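Long-range contact in putative oxidoreductase (Thermus thermophilus, PDB 2ISM), which belongs to the glucose/sorbosone dehydrogenase family of beta-propeller proteins and carries a bound calcium ion: residues Leu67-Ala81 with Val92-Arg104. Residues are numbered along the deposited sequence; the frame is centred on the assembly and turned at random.
Sequences LSVYHRGESGLLGLA and VYAYRTVAEGGLR
Leu80 packs against Val92 and Ala94 at the tight end of this contact. With CG anti to the backbone N (chi1 -169°), its CD1 reaches Val92 CG1 at 3.8 Å and also meets Ala94 CB. Leu45 and Ala47 of strand 44-48 cover the same face. On the other face Ala81 and Tyr93 form a hydrogen-bonded pair, and Tyr93 N lies 2.6 Å from Ala81 O. The same oxygen meets the Tyr93 ring edge-on. The Leu78 side chain runs alongside the Tyr95 ring, its CD1 resting against ring atom CD2. Strands 77-82 and 92-98 are the first two of a four-stranded antiparallel propeller blade. Between Leu77 and Leu80 the register slips by one residue, a beta bulge. The loop leading into Gly76 lies against Thr97. Gly76 N donates to Thr97 OG1 (3.1 Å), and Tyr70 N to Thr97 O (2.8 Å, 160° at the hydrogen). Buried Arg96 runs extended past Val69 CG1, and its NH1 makes a weak, bent bond to Ser68 O (2.9 Å, 121°). One water links NH1 to Ser68 N. The looser side, around Tyr70, Leu103, Ser68 and Ala99, faces solvent. Leu103 CD1 sits over one face of the Tyr70 ring, 3.7 Å from its centroid, while the Tyr70 hydroxyl is hydrogen-bonded to Pro131 O. A second water joins Ser68 OG to Ala99 N, both on exposed residues.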
loop_
_atom_site.group_PDB
_atom_site.type_symbol
_atom_site.label_atom_id
_atom_site.label_comp_id
_atom_site.label_asym_id
_atom_site.label_seq_id
_atom_site.Cartn_x
_atom_site.Cartn_y
_atom_site.Cartn_z
ATOM N N LEU B 67 -4.984 -31.687 -13.557
ATOM C CA LEU B 67 -3.845 -32.556 -13.296
ATOM C C LEU B 67 -4.218 -33.660 -12.319
ATOM O O LEU B 67 -4.963 -33.434 -11.366
ATOM C CB LEU B 67 -2.681 -31.745 -12.718
ATOM C CG LEU B 67 -2.107 -30.615 -13.579
ATOM C CD1 LEU B 67 -1.131 -29.788 -12.758
ATOM C CD2 LEU B 67 -1.417 -31.200 -14.797
ATOM N N SER B 68 -3.709 -34.859 -12.572
ATOM C CA SER B 68 -3.957 -35.988 -11.692
ATOM C C SER B 68 -3.136 -35.736 -10.437
ATOM O O SER B 68 -1.940 -35.462 -10.515
ATOM C CB SER B 68 -3.501 -37.291 -12.355
ATOM O OG SER B 68 -3.498 -38.364 -11.426
ATOM N N VAL B 69 -3.776 -35.803 -9.278
ATOM C CA VAL B 69 -3.058 -35.588 -8.033
ATOM C C VAL B 69 -3.586 -36.536 -6.973
ATOM O O VAL B 69 -4.659 -37.127 -7.130
ATOM C CB VAL B 69 -3.219 -34.133 -7.510
ATOM C CG1 VAL B 69 -2.746 -33.133 -8.560
ATOM C CG2 VAL B 69 -4.666 -33.872 -7.137
ATOM N N TYR B 70 -2.811 -36.677 -5.904
ATOM C CA TYR B 70 -3.164 -37.521 -4.771
ATOM C C TYR B 70 -3.760 -36.570 -3.750
ATOM O O TYR B 70 -3.028 -35.925 -2.998
ATOM C CB TYR B 70 -1.904 -38.158 -4.186
ATOM C CG TYR B 70 -2.155 -39.099 -3.032
ATOM C CD1 TYR B 70 -2.776 -40.331 -3.237
ATOM C CD2 TYR B 70 -1.736 -38.777 -1.739
ATOM C CE1 TYR B 70 -2.966 -41.225 -2.189
ATOM C CE2 TYR B 70 -1.922 -39.666 -0.680
ATOM C CZ TYR B 70 -2.536 -40.889 -0.916
ATOM O OH TYR B 70 -2.695 -41.790 0.109
ATOM N N HIS B 71 -5.079 -36.462 -3.721
ATOM C CA HIS B 71 -5.685 -35.543 -2.781
ATOM C C HIS B 71 -6.242 -36.166 -1.509
ATOM O O HIS B 71 -7.440 -36.417 -1.379
ATOM C CB HIS B 71 -6.739 -34.669 -3.484
ATOM C CG HIS B 71 -7.692 -35.429 -4.352
ATOM N ND1 HIS B 71 -8.778 -36.112 -3.850
ATOM C CD2 HIS B 71 -7.727 -35.601 -5.695
ATOM C CE1 HIS B 71 -9.444 -36.671 -4.847
ATOM N NE2 HIS B 71 -8.826 -36.376 -5.976
ATOM N N ARG B 72 -5.330 -36.425 -0.579
ATOM C CA ARG B 72 -5.661 -36.962 0.732
ATOM C C ARG B 72 -4.870 -36.116 1.713
ATOM O O ARG B 72 -3.809 -35.588 1.362
ATOM C CB ARG B 72 -5.257 -38.430 0.848
ATOM C CG ARG B 72 -6.112 -39.337 -0.008
ATOM C CD ARG B 72 -5.866 -40.794 0.283
ATOM N NE ARG B 72 -6.711 -41.637 -0.555
ATOM C CZ ARG B 72 -6.642 -42.962 -0.592
ATOM N NH1 ARG B 72 -5.763 -43.602 0.167
ATOM N NH2 ARG B 72 -7.450 -43.645 -1.390
ATOM N N GLY B 73 -5.390 -35.972 2.927
ATOM C CA GLY B 73 -4.707 -35.171 3.925
ATOM C C GLY B 73 -4.535 -33.733 3.465
ATOM O O GLY B 73 -5.501 -33.083 3.068
ATOM N N GLU B 74 -3.299 -33.243 3.505
ATOM C CA GLU B 74 -2.988 -31.870 3.102
ATOM C C GLU B 74 -2.342 -31.836 1.712
ATOM O O GLU B 74 -1.838 -30.797 1.275
ATOM C CB GLU B 74 -2.037 -31.249 4.133
ATOM C CG GLU B 74 -2.449 -31.555 5.574
ATOM C CD GLU B 74 -1.393 -31.192 6.606
ATOM O OE1 GLU B 74 -0.186 -31.305 6.308
ATOM O OE2 GLU B 74 -1.775 -30.813 7.731
ATOM N N SER B 75 -2.389 -32.965 1.010
ATOM C CA SER B 75 -1.774 -33.080 -0.311
ATOM C C SER B 75 -2.711 -32.893 -1.509
ATOM O O SER B 75 -3.931 -32.852 -1.359
ATOM C CB SER B 75 -1.074 -34.442 -0.425
ATOM O OG SER B 75 -0.047 -34.575 0.547
ATOM N N GLY B 76 -2.115 -32.788 -2.698
ATOM C CA GLY B 76 -2.867 -32.616 -3.935
ATOM C C GLY B 76 -2.159 -31.597 -4.810
ATOM O O GLY B 76 -0.937 -31.650 -4.950
ATOM N N LEU B 77 -2.913 -30.678 -5.409
ATOM C CA LEU B 77 -2.314 -29.632 -6.230
ATOM C C LEU B 77 -2.036 -28.331 -5.488
ATOM O O LEU B 77 -2.902 -27.458 -5.401
ATOM C CB LEU B 77 -3.265 -29.192 -7.341
ATOM C CG LEU B 77 -2.787 -28.002 -8.182
ATOM C CD1 LEU B 77 -1.453 -28.327 -8.857
ATOM C CD2 LEU B 77 -3.845 -27.672 -9.226
ATOM N N LEU B 78 -0.828 -28.191 -4.957
ATOM C CA LEU B 78 -0.515 -26.995 -4.190
ATOM C C LEU B 78 0.044 -25.594 -4.458
ATOM O O LEU B 78 -0.629 -24.597 -4.198
ATOM C CB LEU B 78 0.464 -27.552 -3.145
ATOM C CG LEU B 78 -0.010 -28.885 -2.535
ATOM C CD1 LEU B 78 1.078 -29.473 -1.644
ATOM C CD2 LEU B 78 -1.311 -28.672 -1.742
ATOM N N GLY B 79 1.273 -25.524 -4.967
ATOM C CA GLY B 79 1.909 -24.241 -5.236
ATOM C C GLY B 79 1.760 -24.021 -6.728
ATOM O O GLY B 79 1.600 -24.973 -7.497
ATOM N N LEU B 80 1.837 -22.756 -7.141
ATOM C CA LEU B 80 1.699 -22.391 -8.551
ATOM C C LEU B 80 2.519 -21.127 -8.813
ATOM O O LEU B 80 2.502 -20.203 -8.002
ATOM C CB LEU B 80 0.223 -22.112 -8.864
ATOM C CG LEU B 80 -0.232 -21.950 -10.313
ATOM C CD1 LEU B 80 -0.226 -23.304 -11.007
ATOM C CD2 LEU B 80 -1.633 -21.355 -10.337
ATOM N N ALA B 81 3.241 -21.084 -9.930
ATOM C CA ALA B 81 4.031 -19.896 -10.255
ATOM C C ALA B 81 4.369 -19.813 -11.735
ATOM O O ALA B 81 4.722 -20.813 -12.357
ATOM C CB ALA B 81 5.315 -19.868 -9.427
ATOM N N VAL B 92 4.091 -22.575 -16.875
ATOM C CA VAL B 92 3.410 -22.382 -15.603
ATOM C C VAL B 92 3.918 -23.514 -14.714
ATOM O O VAL B 92 3.837 -24.691 -15.084
ATOM C CB VAL B 92 1.873 -22.504 -15.743
ATOM C CG1 VAL B 92 1.216 -22.418 -14.369
ATOM C CG2 VAL B 92 1.338 -21.396 -16.645
ATOM N N TYR B 93 4.458 -23.163 -13.551
ATOM C CA TYR B 93 4.982 -24.170 -12.641
ATOM C C TYR B 93 3.951 -24.525 -11.589
ATOM O O TYR B 93 3.173 -23.677 -11.156
ATOM C CB TYR B 93 6.267 -23.668 -11.977
ATOM C CG TYR B 93 7.424 -23.552 -12.951
ATOM C CD1 TYR B 93 8.482 -24.463 -12.922
ATOM C CD2 TYR B 93 7.443 -22.548 -13.920
ATOM C CE1 TYR B 93 9.530 -24.378 -13.827
ATOM C CE2 TYR B 93 8.489 -22.453 -14.838
ATOM C CZ TYR B 93 9.526 -23.372 -14.785
ATOM O OH TYR B 93 10.556 -23.291 -15.698
ATOM N N ALA B 94 3.940 -25.790 -11.191
ATOM C CA ALA B 94 2.999 -26.254 -10.185
ATOM C C ALA B 94 3.631 -27.341 -9.340
ATOM O O ALA B 94 4.416 -28.148 -9.842
ATOM C CB ALA B 94 1.736 -26.784 -10.856
ATOM N N TYR B 95 3.287 -27.341 -8.054
ATOM C CA TYR B 95 3.778 -28.326 -7.091
ATOM C C TYR B 95 2.609 -29.272 -6.852
ATOM O O TYR B 95 1.516 -28.817 -6.519
ATOM C CB TYR B 95 4.144 -27.627 -5.775
ATOM C CG TYR B 95 4.769 -28.515 -4.712
ATOM C CD1 TYR B 95 6.111 -28.364 -4.355
ATOM C CD2 TYR B 95 4.015 -29.476 -4.037
ATOM C CE1 TYR B 95 6.688 -29.144 -3.348
ATOM C CE2 TYR B 95 4.583 -30.270 -3.027
ATOM C CZ TYR B 95 5.919 -30.094 -2.688
ATOM O OH TYR B 95 6.493 -30.851 -1.692
ATOM N N ARG B 96 2.819 -30.577 -7.022
ATOM C CA ARG B 96 1.725 -31.520 -6.803
ATOM C C ARG B 96 2.156 -32.852 -6.203
ATOM O O ARG B 96 3.301 -33.287 -6.362
ATOM C CB ARG B 96 0.991 -31.812 -8.123
ATOM C CG ARG B 96 1.831 -32.610 -9.121
ATOM C CD ARG B 96 0.985 -33.210 -10.238
ATOM N NE ARG B 96 1.815 -33.878 -11.238
ATOM C CZ ARG B 96 1.344 -34.537 -12.293
ATOM N NH1 ARG B 96 0.035 -34.628 -12.494
ATOM N NH2 ARG B 96 2.186 -35.093 -13.158
ATOM N N THR B 97 1.215 -33.494 -5.513
ATOM C CA THR B 97 1.446 -34.807 -4.932
ATOM C C THR B 97 0.854 -35.753 -5.979
ATOM O O THR B 97 -0.310 -35.605 -6.365
ATOM C CB THR B 97 0.671 -34.993 -3.609
ATOM O OG1 THR B 97 0.837 -33.834 -2.782
ATOM C CG2 THR B 97 1.196 -36.216 -2.856
ATOM N N VAL B 98 1.648 -36.706 -6.456
ATOM C CA VAL B 98 1.158 -37.640 -7.462
ATOM C C VAL B 98 1.304 -39.081 -6.972
ATOM O O VAL B 98 2.189 -39.383 -6.168
ATOM C CB VAL B 98 1.915 -37.450 -8.810
ATOM C CG1 VAL B 98 3.324 -38.007 -8.714
ATOM C CG2 VAL B 98 1.140 -38.111 -9.940
ATOM N N ALA B 99 0.429 -39.964 -7.451
ATOM C CA ALA B 99 0.456 -41.368 -7.049
ATOM C C ALA B 99 0.861 -42.318 -8.175
ATOM O O ALA B 99 1.356 -43.417 -7.917
ATOM C CB ALA B 99 -0.913 -41.774 -6.498
ATOM N N GLU B 100 0.655 -41.895 -9.419
ATOM C CA GLU B 100 0.994 -42.725 -10.574
ATOM C C GLU B 100 2.480 -43.060 -10.675
ATOM O O GLU B 100 3.317 -42.177 -10.869
ATOM C CB GLU B 100 0.537 -42.045 -11.867
ATOM C CG GLU B 100 -0.953 -42.153 -12.149
ATOM C CD GLU B 100 -1.408 -43.590 -12.330
ATOM O OE1 GLU B 100 -0.653 -44.383 -12.936
ATOM O OE2 GLU B 100 -2.525 -43.926 -11.879
ATOM N N GLY B 101 2.798 -44.345 -10.549
ATOM C CA GLY B 101 4.178 -44.789 -10.632
ATOM C C GLY B 101 4.907 -44.716 -9.306
ATOM O O GLY B 101 6.085 -45.057 -9.212
ATOM N N GLY B 102 4.196 -44.274 -8.276
ATOM C CA GLY B 102 4.780 -44.147 -6.954
ATOM C C GLY B 102 4.298 -42.855 -6.319
ATOM O O GLY B 102 4.162 -41.837 -7.000
ATOM N N LEU B 103 4.034 -42.889 -5.018
ATOM C CA LEU B 103 3.551 -41.709 -4.315
ATOM C C LEU B 103 4.685 -40.764 -3.933
ATOM O O LEU B 103 5.594 -41.138 -3.193
ATOM C CB LEU B 103 2.791 -42.130 -3.054
ATOM C CG LEU B 103 2.260 -41.020 -2.140
ATOM C CD1 LEU B 103 1.201 -40.193 -2.864
ATOM C CD2 LEU B 103 1.666 -41.653 -0.892
ATOM N N ARG B 104 4.637 -39.538 -4.444
ATOM C CA ARG B 104 5.658 -38.553 -4.113
ATOM C C ARG B 104 5.222 -37.162 -4.554
ATOM O O ARG B 104 4.260 -37.014 -5.307
ATOM C CB ARG B 104 7.002 -38.918 -4.770
ATOM C CG ARG B 104 7.156 -38.560 -6.247
ATOM C CD ARG B 104 6.376 -39.481 -7.186
ATOM N NE ARG B 104 6.784 -39.280 -8.580
ATOM C CZ ARG B 104 6.356 -40.010 -9.608
ATOM N NH1 ARG B 104 5.494 -41.002 -9.418
ATOM N NH2 ARG B 104 6.799 -39.756 -10.832
HETATM O O HOH W 1 -1.854 -35.307 -14.926
HETATM O O HOH W 2 -1.731 -39.245 -9.169
#